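Local coordinates for autophagy protein 5 (Saccharomyces cerevisiae, PDB 2DYO), which takes part in autophagic vesicle formation and cytoplasm-to-vacuole transport, and is required for mitophagy and for selective degradation of the nucleus, at residues 10-15 / 186-191; 43-48 / 254-259; 86-91 / 209-214; 197-202 / 227-232; 267-272 / 278-283. One frame throughout, in Å; residues are numbered along the deposited sequence.

Contact 1. Residues 10-15 / 186-191; sequences LLWNGE and QDFIEI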
# COMPACT_ATOMS: atom_id res chain seq x y z
N LEU A 10 11.23 9.95 -0.67
CA LEU A 10 10.72 9.64 -2.00
C LEU A 10 9.53 8.69 -1.91
O LEU A 10 8.56 8.81 -2.65
CB LEU A 10 11.82 8.99 -2.86
CG LEU A 10 12.94 9.91 -3.35
CD1 LEU A 10 14.00 9.09 -4.08
CD2 LEU A 10 12.36 10.97 -4.28
N LEU A 11 9.61 7.74 -0.98
CA LEU A 11 8.53 6.77 -0.79
C LEU A 11 7.32 7.47 -0.20
O LEU A 11 6.18 7.19 -0.57
CB LEU A 11 8.99 5.64 0.13
CG LEU A 11 10.17 4.82 -0.42
CD1 LEU A 11 10.57 3.73 0.58
CD2 LEU A 11 9.77 4.19 -1.76
N TRP A 12 7.58 8.40 0.72
CA TRP A 12 6.52 9.15 1.37
C TRP A 12 5.81 10.02 0.34
O TRP A 12 4.59 10.17 0.38
CB TRP A 12 7.09 10.02 2.49
CG TRP A 12 6.05 10.59 3.40
CD1 TRP A 12 5.65 11.89 3.47
CD2 TRP A 12 5.28 9.87 4.37
NE1 TRP A 12 4.68 12.03 4.44
CE2 TRP A 12 4.44 10.81 5.01
CE3 TRP A 12 5.23 8.53 4.77
CZ2 TRP A 12 3.54 10.45 6.02
CZ3 TRP A 12 4.34 8.17 5.78
CH2 TRP A 12 3.50 9.13 6.40
N ASN A 13 6.58 10.59 -0.58
CA ASN A 13 6.01 11.43 -1.62
C ASN A 13 5.40 10.58 -2.74
O ASN A 13 4.78 11.11 -3.67
CB ASN A 13 7.09 12.37 -2.19
CG ASN A 13 7.61 13.36 -1.16
OD1 ASN A 13 8.58 14.07 -1.41
ND2 ASN A 13 6.97 13.40 -0.00
N GLY A 14 5.57 9.26 -2.66
CA GLY A 14 4.99 8.37 -3.67
C GLY A 14 3.52 8.71 -3.80
O GLY A 14 2.86 8.96 -2.79
N GLU A 15 3.00 8.72 -5.02
CA GLU A 15 1.60 9.10 -5.24
C GLU A 15 1.08 8.63 -6.60
O GLU A 15 1.81 8.64 -7.59
CB GLU A 15 1.50 10.62 -5.14
CG GLU A 15 0.12 11.18 -4.91
CD GLU A 15 0.20 12.66 -4.54
OE1 GLU A 15 -0.21 13.50 -5.37
OE2 GLU A 15 0.69 12.97 -3.43
N GLN A 186 7.82 13.91 9.23
CA GLN A 186 8.60 13.98 10.47
C GLN A 186 8.01 13.14 11.59
O GLN A 186 8.73 12.40 12.26
CB GLN A 186 8.74 15.44 10.94
CG GLN A 186 9.53 16.34 10.00
CD GLN A 186 8.91 16.47 8.62
OE1 GLN A 186 7.71 16.71 8.49
NE2 GLN A 186 9.73 16.32 7.58
N ASP A 187 6.71 13.25 11.81
CA ASP A 187 6.09 12.46 12.87
C ASP A 187 6.17 10.97 12.56
O ASP A 187 6.47 10.17 13.44
CB ASP A 187 4.62 12.86 13.05
CG ASP A 187 4.46 14.24 13.68
OD1 ASP A 187 3.31 14.66 13.87
OD2 ASP A 187 5.49 14.89 13.98
N PHE A 188 5.91 10.60 11.31
CA PHE A 188 5.96 9.19 10.94
C PHE A 188 7.34 8.60 11.18
O PHE A 188 7.47 7.54 11.80
CB PHE A 188 5.56 9.00 9.47
CG PHE A 188 5.50 7.55 9.06
CD1 PHE A 188 6.66 6.88 8.68
CD2 PHE A 188 4.30 6.85 9.13
CE1 PHE A 188 6.62 5.52 8.39
CE2 PHE A 188 4.26 5.49 8.84
CZ PHE A 188 5.42 4.82 8.47
N ILE A 189 8.37 9.28 10.70
CA ILE A 189 9.74 8.81 10.89
C ILE A 189 10.09 8.72 12.37
O ILE A 189 10.74 7.77 12.82
CB ILE A 189 10.74 9.77 10.21
CG1 ILE A 189 10.66 9.62 8.69
CG2 ILE A 189 12.15 9.50 10.72
CD1 ILE A 189 11.05 8.24 8.18
N GLU A 190 9.64 9.71 13.14
CA GLU A 190 9.91 9.75 14.56
C GLU A 190 9.38 8.53 15.30
O GLU A 190 10.13 7.86 16.01
CB GLU A 190 9.29 11.01 15.18
CG GLU A 190 9.66 11.23 16.63
CD GLU A 190 9.03 12.48 17.21
OE1 GLU A 190 7.87 12.41 17.68
OE2 GLU A 190 9.70 13.54 17.19
N ILE A 191 8.10 8.23 15.12
CA ILE A 191 7.52 7.09 15.81
C ILE A 191 7.95 5.73 15.26
O ILE A 191 8.24 4.82 16.04
CB ILE A 191 5.97 7.18 15.81
CG1 ILE A 191 5.53 8.52 16.40
CG2 ILE A 191 5.39 6.05 16.65
CD1 ILE A 191 6.02 8.76 17.81
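Trp12 and Phe188 are the nearest backbone pair here, their CA atoms 9.6 Å apart, so the helical part of 10-15 and the helix 186-191 meet through two long aromatic side chains with the main chains held well apart. Both CB atoms point toward the opposite segment. In each residue CG is anti to the backbone N (chi1 -168° in Trp12, -176° in Phe188), which turns both rings toward each other between the helices. The six-membered part of the indole then reaches one face of the phenyl ring: Trp12 CZ3 lies 3.5 Å from Phe188 CG, above the rim of the ring and not its middle, while Trp12 CH2 is 3.6 Å from Phe188 CD2. With the planes inclined at 41° and centroids 4.8 Å apart, the pair is neither a parallel stack nor a T-shape. The indole is anchored at its polar end by a hydrogen bond from Trp12 NE1 to Arg183 O, and Phe185 packs against it as well. Phe188 in turn meets Phe176 and touches Ser179 on helix 170-182, so the buried ring pair joins helix 4-12 to helices 170-182 and 185-195 of the helical bundle.

Contact 2. Residues 43-48 / 254-259; sequences PRETYL and ICQGIE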
# COMPACT_ATOMS: atom_id res chain seq x y z
N PRO A 43 -1.59 8.71 -2.06
CA PRO A 43 -0.23 8.28 -1.75
C PRO A 43 -0.10 6.76 -1.92
O PRO A 43 -1.08 6.02 -1.79
CB PRO A 43 -0.05 8.68 -0.28
CG PRO A 43 -0.98 9.87 -0.14
CD PRO A 43 -2.19 9.42 -0.91
N ARG A 44 1.11 6.30 -2.24
CA ARG A 44 1.33 4.87 -2.35
C ARG A 44 1.27 4.33 -0.92
O ARG A 44 0.80 3.22 -0.68
CB ARG A 44 2.72 4.59 -2.94
CG ARG A 44 2.72 4.38 -4.46
CD ARG A 44 4.15 4.23 -4.96
NE ARG A 44 4.23 3.70 -6.32
CZ ARG A 44 4.29 2.40 -6.61
NH1 ARG A 44 4.36 2.01 -7.87
NH2 ARG A 44 4.27 1.50 -5.63
N GLU A 45 1.72 5.14 0.03
CA GLU A 45 1.74 4.74 1.43
C GLU A 45 0.50 5.15 2.22
O GLU A 45 0.56 6.02 3.09
CB GLU A 45 2.98 5.30 2.13
CG GLU A 45 4.31 4.91 1.49
CD GLU A 45 4.72 3.47 1.74
OE1 GLU A 45 5.91 3.17 1.50
OE2 GLU A 45 3.88 2.64 2.17
N THR A 46 -0.63 4.51 1.92
CA THR A 46 -1.87 4.77 2.63
C THR A 46 -2.85 3.67 2.26
O THR A 46 -2.48 2.73 1.56
CB THR A 46 -2.47 6.16 2.28
OG1 THR A 46 -3.52 6.48 3.20
CG2 THR A 46 -3.03 6.17 0.85
N TYR A 47 -4.09 3.78 2.73
CA TYR A 47 -5.12 2.79 2.40
C TYR A 47 -6.25 3.46 1.63
O TYR A 47 -6.57 4.63 1.89
CB TYR A 47 -5.73 2.18 3.67
CG TYR A 47 -4.80 1.33 4.51
CD1 TYR A 47 -4.11 0.25 3.97
CD2 TYR A 47 -4.68 1.57 5.88
CE1 TYR A 47 -3.32 -0.58 4.78
CE2 TYR A 47 -3.90 0.75 6.69
CZ TYR A 47 -3.23 -0.32 6.14
OH TYR A 47 -2.49 -1.13 6.97
N LEU A 48 -6.86 2.73 0.71
CA LEU A 48 -7.97 3.27 -0.07
C LEU A 48 -9.13 3.67 0.83
O LEU A 48 -9.86 4.61 0.54
CB LEU A 48 -8.46 2.23 -1.10
CG LEU A 48 -7.53 1.91 -2.28
CD1 LEU A 48 -8.09 0.72 -3.06
CD2 LEU A 48 -7.39 3.12 -3.17
N ILE A 254 9.84 -6.99 -7.65
CA ILE A 254 9.38 -5.61 -7.66
C ILE A 254 9.06 -5.19 -6.23
O ILE A 254 8.26 -5.83 -5.55
CB ILE A 254 8.10 -5.43 -8.51
CG1 ILE A 254 8.38 -5.80 -9.97
CG2 ILE A 254 7.59 -4.00 -8.40
CD1 ILE A 254 9.49 -4.99 -10.62
N CYS A 255 9.69 -4.11 -5.78
CA CYS A 255 9.46 -3.58 -4.44
C CYS A 255 9.25 -2.09 -4.60
O CYS A 255 10.04 -1.42 -5.26
CB CYS A 255 10.67 -3.84 -3.54
SG CYS A 255 10.47 -3.27 -1.85
N GLN A 256 8.18 -1.56 -4.01
CA GLN A 256 7.91 -0.13 -4.11
C GLN A 256 7.92 0.33 -5.57
O GLN A 256 8.50 1.37 -5.91
CB GLN A 256 8.95 0.67 -3.32
CG GLN A 256 8.81 0.54 -1.80
CD GLN A 256 7.67 1.36 -1.23
OE1 GLN A 256 6.96 2.07 -1.95
NE2 GLN A 256 7.49 1.29 0.09
N GLY A 257 7.31 -0.48 -6.43
CA GLY A 257 7.22 -0.13 -7.84
C GLY A 257 8.48 -0.15 -8.67
O GLY A 257 8.44 0.26 -9.83
N ILE A 258 9.60 -0.61 -8.11
CA ILE A 258 10.84 -0.65 -8.89
C ILE A 258 11.48 -2.04 -8.90
O ILE A 258 11.14 -2.89 -8.08
CB ILE A 258 11.90 0.36 -8.37
CG1 ILE A 258 12.38 -0.05 -6.98
CG2 ILE A 258 11.31 1.77 -8.34
CD1 ILE A 258 13.61 0.71 -6.52
N GLU A 259 12.40 -2.25 -9.84
CA GLU A 259 13.10 -3.53 -9.97
C GLU A 259 14.22 -3.63 -8.95
O GLU A 259 15.02 -2.71 -8.79
CB GLU A 259 13.68 -3.66 -11.38
CG GLU A 259 14.30 -5.02 -11.66
CD GLU A 259 15.02 -5.07 -13.00
OE1 GLU A 259 14.47 -4.55 -13.99
OE2 GLU A 259 16.14 -5.63 -13.05
O HOH W 1 4.38 1.24 -2.55
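The Arg44 guanidinium lies against the backbone of the Gln256-Gly257 turn: Gln256 O sits above one face, displaced toward the rim, and a water lies in plane at the edge. Gly257 CA lies oblique to the group, 3.6 Å from Arg44 NH1. The water accepts from Arg44 NH2 at 3.1 Å and donates to Gln256 OE1 at 2.8 Å, tying the guanidinium to the amide. The Glu45 carboxylate and Gln256 amide planes are 63° apart. Gln256 NE2 donates to Glu45 OE1 at 2.8 Å with an N-H...O angle of 159°; the acceptor lies near the amide plane, while the donor meets the syn side of the carboxylate, somewhat out of its plane. Both chains bend at chi2, and this brings their ends together.

Gln256 and Gly257 are the central residues of a type I' turn that closes the tight beta hairpin of strands 251-255 and 258-260 of the UblB sheet; it docks on the loop leaving strand 37-43 of UblA. Arg44 NH2 also forms a salt bridge with Asp95, whose carboxylate accepts from Gly257 N, and Arg44 NH1 pairs with an acidic side chain of the other protein's chain, a basic side chain of which donates to Gln256 O. The second oxygen of Glu45 accepts from Phe276 N, and Gln256 NE2 also donates to Leu273 O.

Contact 3. Residues 86-91 / 209-214; sequences WNYPVG and TSRTSG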
# COMPACT_ATOMS: atom_id res chain seq x y z
N TRP A 86 -8.71 -3.70 0.66
CA TRP A 86 -8.30 -2.35 1.07
C TRP A 86 -7.17 -2.38 2.10
O TRP A 86 -6.47 -1.39 2.26
CB TRP A 86 -9.49 -1.56 1.65
CG TRP A 86 -10.01 -2.09 2.96
CD1 TRP A 86 -11.12 -2.87 3.15
CD2 TRP A 86 -9.41 -1.92 4.25
NE1 TRP A 86 -11.24 -3.21 4.48
CE2 TRP A 86 -10.21 -2.65 5.18
CE3 TRP A 86 -8.28 -1.24 4.72
CZ2 TRP A 86 -9.90 -2.71 6.54
CZ3 TRP A 86 -7.97 -1.30 6.08
CH2 TRP A 86 -8.79 -2.03 6.98
N ASN A 87 -6.99 -3.52 2.77
CA ASN A 87 -5.98 -3.62 3.81
C ASN A 87 -4.52 -3.83 3.40
O ASN A 87 -3.73 -4.42 4.14
CB ASN A 87 -6.38 -4.69 4.85
CG ASN A 87 -6.68 -6.04 4.23
OD1 ASN A 87 -5.98 -7.03 4.50
ND2 ASN A 87 -7.71 -6.10 3.40
N TYR A 88 -4.16 -3.36 2.21
CA TYR A 88 -2.77 -3.43 1.75
C TYR A 88 -2.46 -2.03 1.29
O TYR A 88 -3.35 -1.33 0.80
CB TYR A 88 -2.61 -4.39 0.56
CG TYR A 88 -2.72 -5.84 0.95
CD1 TYR A 88 -3.95 -6.47 1.00
CD2 TYR A 88 -1.58 -6.56 1.31
CE1 TYR A 88 -4.06 -7.80 1.41
CE2 TYR A 88 -1.68 -7.89 1.72
CZ TYR A 88 -2.92 -8.50 1.77
OH TYR A 88 -3.02 -9.81 2.18
N PRO A 89 -1.21 -1.58 1.43
CA PRO A 89 -0.91 -0.21 0.98
C PRO A 89 -1.30 -0.08 -0.49
O PRO A 89 -1.18 -1.03 -1.26
CB PRO A 89 0.60 -0.10 1.17
CG PRO A 89 0.87 -1.02 2.33
CD PRO A 89 -0.02 -2.22 2.02
N VAL A 90 -1.77 1.10 -0.87
CA VAL A 90 -2.17 1.38 -2.24
C VAL A 90 -1.05 1.04 -3.24
O VAL A 90 -1.31 0.49 -4.31
CB VAL A 90 -2.57 2.87 -2.40
CG1 VAL A 90 -2.85 3.21 -3.86
CG2 VAL A 90 -3.81 3.14 -1.56
N GLY A 91 0.18 1.38 -2.88
CA GLY A 91 1.30 1.10 -3.77
C GLY A 91 1.52 -0.39 -3.99
O GLY A 91 1.93 -0.81 -5.07
N THR A 209 2.28 -12.46 -5.71
CA THR A 209 2.39 -12.53 -7.17
C THR A 209 1.36 -11.54 -7.70
O THR A 209 1.11 -10.52 -7.07
CB THR A 209 2.10 -13.95 -7.71
OG1 THR A 209 0.83 -14.41 -7.22
CG2 THR A 209 3.20 -14.92 -7.28
N SER A 210 0.74 -11.85 -8.84
CA SER A 210 -0.25 -10.94 -9.41
C SER A 210 -1.72 -11.28 -9.15
O SER A 210 -2.10 -12.45 -9.06
CB SER A 210 -0.03 -10.83 -10.93
OG SER A 210 -1.06 -10.05 -11.53
N ARG A 211 -2.53 -10.23 -9.01
CA ARG A 211 -3.98 -10.38 -8.80
C ARG A 211 -4.58 -10.20 -10.18
O ARG A 211 -5.77 -10.46 -10.40
CB ARG A 211 -4.52 -9.29 -7.88
CG ARG A 211 -4.17 -9.47 -6.41
CD ARG A 211 -4.52 -8.23 -5.60
NE ARG A 211 -4.05 -8.33 -4.23
CZ ARG A 211 -4.52 -9.19 -3.34
NH1 ARG A 211 -5.49 -10.03 -3.68
NH2 ARG A 211 -4.01 -9.23 -2.11
N THR A 212 -3.75 -9.74 -11.11
CA THR A 212 -4.16 -9.51 -12.48
C THR A 212 -3.98 -10.78 -13.30
O THR A 212 -4.94 -11.34 -13.83
CB THR A 212 -3.34 -8.38 -13.09
N SER A 213 -2.74 -11.25 -13.40
CA SER A 213 -2.44 -12.44 -14.18
C SER A 213 -2.19 -13.69 -13.35
O SER A 213 -1.57 -13.64 -12.29
CB SER A 213 -1.24 -12.17 -15.07
N GLY A 214 -2.70 -14.81 -13.85
CA GLY A 214 -2.51 -16.10 -13.19
C GLY A 214 -3.17 -16.34 -11.85
O GLY A 214 -4.12 -15.66 -11.45
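Tyr88 and Arg211 come together through similar first torsions: in each, CG lies anti to the carbonyl carbon and beside the backbone N (chi1 -73° and -74°). From there the Arg211 chain runs extended from CG to NE, spanning most of the gap between backbones whose nearest CA atoms, those of Tyr88 and Arg211, are 12.7 Å apart. Its end comes in over one face of the tyrosine ring, with Arg211 NH2 3.8 Å from Tyr88 CE1 and 4.1 Å from Tyr88 CZ. One amino group therefore does the touching, and the guanidinium plane stands 56° from the ring plane. Arg211 CZ is 5.4 Å from the ring centroid, which makes this a long cation-pi contact and at most a weak attraction. The same guanidinium has a further aromatic partner in Phe216. Ser210 OG accepts from Thr212 N at 2.7 Å (an ST turn) and from N of the poorly ordered Ser213 (an ST motif), and is bonded also to Cys96 O on helix 90-98. The loop belongs to the turn between strands 205-208 and 218-219 of the UblB ubiquitin-like region, here laid against the segment that leads into helix 90-98 of UblA.

Contact 4. Residues 197-202 / 227-232; sequences SSRPRH and GVNPTL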
# COMPACT_ATOMS: atom_id res chain seq x y z
N SER A 197 14.86 0.50 15.88
CA SER A 197 15.95 1.14 15.15
C SER A 197 17.20 0.28 15.26
O SER A 197 18.29 0.68 14.83
CB SER A 197 16.21 2.54 15.73
OG SER A 197 16.60 2.46 17.09
N SER A 198 17.04 -0.90 15.84
CA SER A 198 18.14 -1.85 16.01
C SER A 198 18.15 -2.83 14.84
O SER A 198 17.29 -2.76 13.97
CB SER A 198 17.95 -2.62 17.32
OG SER A 198 16.77 -3.40 17.27
N ARG A 199 19.13 -3.73 14.82
CA ARG A 199 19.21 -4.71 13.74
C ARG A 199 18.20 -5.84 13.99
O ARG A 199 18.21 -6.49 15.04
CB ARG A 199 20.63 -5.28 13.61
CG ARG A 199 20.86 -6.00 12.28
CD ARG A 199 22.35 -6.15 11.96
NE ARG A 199 22.58 -6.60 10.59
CZ ARG A 199 22.38 -7.84 10.15
NH1 ARG A 199 21.93 -8.78 10.98
NH2 ARG A 199 22.62 -8.15 8.88
N PRO A 200 17.33 -6.09 13.01
CA PRO A 200 16.27 -7.11 13.01
C PRO A 200 16.64 -8.53 13.45
O PRO A 200 17.69 -9.05 13.09
CB PRO A 200 15.77 -7.08 11.57
CG PRO A 200 16.00 -5.67 11.15
CD PRO A 200 17.37 -5.39 11.71
N ARG A 201 15.74 -9.14 14.22
CA ARG A 201 15.91 -10.52 14.65
C ARG A 201 15.32 -11.37 13.52
O ARG A 201 15.79 -12.47 13.23
CB ARG A 201 15.13 -10.76 15.95
CG ARG A 201 15.84 -10.28 17.20
CD ARG A 201 17.11 -11.10 17.42
NE ARG A 201 17.58 -11.04 18.79
CZ ARG A 201 18.23 -12.04 19.39
NH1 ARG A 201 18.63 -11.92 20.64
NH2 ARG A 201 18.47 -13.16 18.73
N HIS A 202 14.29 -10.83 12.89
CA HIS A 202 13.61 -11.46 11.76
C HIS A 202 13.14 -10.35 10.83
O HIS A 202 13.02 -9.21 11.25
CB HIS A 202 12.39 -12.26 12.21
CG HIS A 202 12.71 -13.55 12.90
ND1 HIS A 202 12.76 -13.66 14.27
CD2 HIS A 202 12.98 -14.78 12.41
CE1 HIS A 202 13.05 -14.91 14.60
NE2 HIS A 202 13.19 -15.61 13.49
N GLY A 227 22.84 -12.62 13.36
CA GLY A 227 24.16 -13.04 12.94
C GLY A 227 24.40 -13.28 11.47
O GLY A 227 25.47 -13.78 11.08
N VAL A 228 23.43 -12.92 10.63
CA VAL A 228 23.56 -13.10 9.19
C VAL A 228 23.18 -11.84 8.42
O VAL A 228 22.58 -10.92 8.97
CB VAL A 228 22.70 -14.29 8.69
CG1 VAL A 228 23.23 -15.60 9.28
CG2 VAL A 228 21.24 -14.09 9.09
N ASN A 229 23.55 -11.81 7.15
CA ASN A 229 23.28 -10.64 6.31
C ASN A 229 22.92 -11.15 4.91
O ASN A 229 23.64 -10.90 3.95
CB ASN A 229 24.55 -9.78 6.26
CG ASN A 229 24.29 -8.37 5.75
OD1 ASN A 229 25.22 -7.64 5.44
ND2 ASN A 229 23.02 -7.99 5.69
N PRO A 230 21.79 -11.86 4.79
CA PRO A 230 21.38 -12.40 3.49
C PRO A 230 20.98 -11.41 2.41
O PRO A 230 20.50 -10.31 2.68
CB PRO A 230 20.22 -13.33 3.87
CG PRO A 230 19.59 -12.62 5.01
CD PRO A 230 20.80 -12.17 5.83
N THR A 231 21.19 -11.84 1.17
CA THR A 231 20.82 -11.07 -0.01
C THR A 231 19.50 -11.70 -0.46
O THR A 231 19.09 -12.73 0.08
CB THR A 231 21.84 -11.25 -1.14
OG1 THR A 231 21.86 -12.63 -1.52
CG2 THR A 231 23.23 -10.83 -0.69
N LEU A 232 18.84 -11.10 -1.44
CA LEU A 232 17.59 -11.69 -1.94
C LEU A 232 17.87 -13.09 -2.49
O LEU A 232 17.07 -14.01 -2.32
CB LEU A 232 16.97 -10.82 -3.03
CG LEU A 232 16.32 -9.52 -2.56
CD1 LEU A 232 15.70 -8.79 -3.75
CD2 LEU A 232 15.25 -9.82 -1.51
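Arg199 grips a single backbone oxygen, Val228 O, with both terminal nitrogens of its guanidinium. Arg199 NH2 donates at 2.8 Å with an N-H...O angle of 146°, and Arg199 NH1 adds a weak, more bent bond to Val228 O at 3.0 Å. The carbonyl sits at the edge of the guanidinium, near its plane; seen from the acceptor, NH2 is tilted 25° from the carbonyl plane. This forked hold helps to set the rotation of the guanidinium, and Arg199 NH1 is also weakly bonded to Met225 O. The chain reaches this far because it is extended from CG to NE.

Just beyond the carbonyl, Asn229 stands across the arginine. Its amide is turned almost perpendicular to the guanidinium, and Asn229 ND2 approaches Arg199 NH2 to 3.2 Å, a meeting of two donors and hence no hydrogen bond. Asn229 CB and CG each lie 3.6 Å from Arg199 NH2, so the remaining touch is by packing. Val228 contributes through its carbonyl, its CB directed away. Farther out, the guanidinium makes a cation-pi contact with Tyr267 of helix 266-273, which Pro200 and Asn229 also touch. Val228 and Arg199 both lie at the surface and touch a crystal neighbour, which may influence their conformation. The contact is a surface link between the connection from helix 185-195 to strand 205-208 and the loop before helix 236-239 in UblB.

Contact 5. Residues 267-272 / 278-283; sequences YDLYSK and GFLYIT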
# COMPACT_ATOMS: atom_id res chain seq x y z
N TYR A 267 18.47 -6.83 4.59
CA TYR A 267 18.36 -5.83 5.65
C TYR A 267 18.21 -4.44 5.04
O TYR A 267 17.38 -3.65 5.48
CB TYR A 267 19.59 -5.84 6.56
CG TYR A 267 19.65 -4.63 7.47
CD1 TYR A 267 18.74 -4.47 8.51
CD2 TYR A 267 20.58 -3.61 7.24
CE1 TYR A 267 18.75 -3.32 9.30
CE2 TYR A 267 20.60 -2.46 8.03
CZ TYR A 267 19.68 -2.33 9.06
OH TYR A 267 19.69 -1.19 9.83
N ASP A 268 19.04 -4.14 4.04
CA ASP A 268 18.98 -2.85 3.37
C ASP A 268 17.61 -2.64 2.74
O ASP A 268 16.99 -1.59 2.91
CB ASP A 268 20.05 -2.77 2.27
CG ASP A 268 21.32 -2.12 2.75
OD1 ASP A 268 21.26 -0.94 3.16
OD2 ASP A 268 22.38 -2.79 2.72
N LEU A 269 17.16 -3.65 2.00
CA LEU A 269 15.87 -3.57 1.33
C LEU A 269 14.77 -3.26 2.36
O LEU A 269 14.00 -2.32 2.18
CB LEU A 269 15.56 -4.88 0.61
CG LEU A 269 14.33 -4.89 -0.30
CD1 LEU A 269 14.45 -3.79 -1.35
CD2 LEU A 269 14.21 -6.24 -0.95
N TYR A 270 14.71 -4.05 3.43
CA TYR A 270 13.70 -3.81 4.45
C TYR A 270 13.81 -2.43 5.09
O TYR A 270 12.86 -1.65 5.08
CB TYR A 270 13.78 -4.85 5.56
CG TYR A 270 12.78 -4.55 6.66
CD1 TYR A 270 11.43 -4.90 6.51
CD2 TYR A 270 13.15 -3.83 7.80
CE1 TYR A 270 10.48 -4.52 7.46
CE2 TYR A 270 12.20 -3.45 8.76
CZ TYR A 270 10.87 -3.80 8.58
OH TYR A 270 9.92 -3.41 9.50
N SER A 271 14.98 -2.13 5.65
CA SER A 271 15.17 -0.87 6.34
C SER A 271 14.87 0.37 5.50
O SER A 271 14.50 1.40 6.04
CB SER A 271 16.59 -0.78 6.90
OG SER A 271 17.54 -0.66 5.86
N LYS A 272 15.01 0.26 4.19
CA LYS A 272 14.78 1.40 3.32
C LYS A 272 13.48 1.40 2.53
O LYS A 272 12.84 2.44 2.37
CB LYS A 272 15.97 1.55 2.36
CG LYS A 272 17.25 1.93 3.08
CD LYS A 272 18.48 1.81 2.19
CE LYS A 272 19.72 2.27 2.96
NZ LYS A 272 20.98 1.88 2.28
N GLY A 278 4.85 -1.13 8.14
CA GLY A 278 5.97 -1.84 8.75
C GLY A 278 6.46 -3.08 8.03
O GLY A 278 7.54 -3.59 8.33
N PHE A 279 5.67 -3.57 7.08
CA PHE A 279 6.06 -4.76 6.32
C PHE A 279 6.73 -4.41 5.00
O PHE A 279 6.38 -3.43 4.35
CB PHE A 279 4.84 -5.64 6.01
CG PHE A 279 4.45 -6.57 7.13
CD1 PHE A 279 3.55 -6.16 8.11
CD2 PHE A 279 4.99 -7.85 7.21
CE1 PHE A 279 3.18 -7.03 9.15
CE2 PHE A 279 4.63 -8.71 8.24
CZ PHE A 279 3.73 -8.30 9.21
N LEU A 280 7.71 -5.23 4.62
CA LEU A 280 8.38 -5.07 3.34
C LEU A 280 7.59 -5.97 2.40
O LEU A 280 7.37 -7.14 2.70
CB LEU A 280 9.83 -5.57 3.39
CG LEU A 280 10.47 -5.70 2.00
CD1 LEU A 280 10.63 -4.31 1.36
CD2 LEU A 280 11.82 -6.38 2.13
N TYR A 281 7.14 -5.43 1.27
CA TYR A 281 6.38 -6.22 0.32
C TYR A 281 7.13 -6.38 -0.99
O TYR A 281 7.65 -5.41 -1.54
CB TYR A 281 5.03 -5.56 -0.02
CG TYR A 281 4.01 -5.52 1.09
CD1 TYR A 281 4.04 -4.51 2.04
CD2 TYR A 281 2.99 -6.47 1.15
CE1 TYR A 281 3.06 -4.44 3.04
CE2 TYR A 281 2.02 -6.41 2.14
CZ TYR A 281 2.06 -5.39 3.08
OH TYR A 281 1.08 -5.30 4.03
N ILE A 282 7.21 -7.61 -1.49
CA ILE A 282 7.83 -7.79 -2.78
C ILE A 282 6.80 -8.44 -3.67
O ILE A 282 5.98 -9.26 -3.22
CB ILE A 282 9.14 -8.61 -2.74
CG1 ILE A 282 8.91 -9.99 -2.15
CG2 ILE A 282 10.21 -7.86 -1.94
CD1 ILE A 282 10.20 -10.78 -2.00
N THR A 283 6.80 -8.04 -4.93
CA THR A 283 5.86 -8.57 -5.91
C THR A 283 6.66 -9.31 -6.98
O THR A 283 7.57 -8.74 -7.58
CB THR A 283 5.05 -7.44 -6.55
OG1 THR A 283 4.30 -6.76 -5.52
CG2 THR A 283 4.09 -7.98 -7.60
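Leu269 and Tyr270, adjacent on helix 266-273, pack onto Leu280 at the start of strand 280-286, the helix-on-sheet packing of the ubiquitin-like UblB fold. The short helix and strand axes pass 8.7 Å apart at an angle of 113°. Leu269 and Leu280 meet roughly at right angles, with Leu269 CG 3.8 Å from Leu280 CD2. Leu269 CD2 makes a looser approach to Ile282 CG2 farther along the strand. Tyr270 runs alongside Leu280 in the opposite direction: the edge of its ring, through CD1, comes to 3.6 Å from Leu280 CB, while the ring itself passes on toward Gly278. In Tyr270 CG is anti to the backbone N (chi1 177°), which carries the ring toward Gly278 and Leu280. Cys255 of the neighbouring strand touches both leucines, and Val154 and Leu158 of helix 142-159 pack against Tyr270, so this is a core in which helix, sheet and bundle meet. The tyrosine hydroxyl is also bonded to Arg274 NH1; its own proton goes to Gly278 O, with Tyr270 OH 2.7 Å away in the carbonyl plane.

Contacts 2 and 3 both join UblA to UblB near the middle of the chain, their centres 10 Å apart, and they meet through Arg44 O and Gly91 N, 2.9 Å apart. Contact 1 joins contact 2 through Gly14 O and Arg44 N, 3.2 Å apart. Contact 5 shares the UblB sheet with contact 2, Ile254 O and Thr283 N being 2.7 Å apart. Contact 5 also meets contact 1, where Leu11 packs on Lys272 O, contact 3, where Tyr88 packs on Tyr281, and contact 4, where Pro200 packs on Tyr267. Contact 4 lies at the periphery and touches only contact 5 of the others; its centre is about 26 Å from that of contact 3.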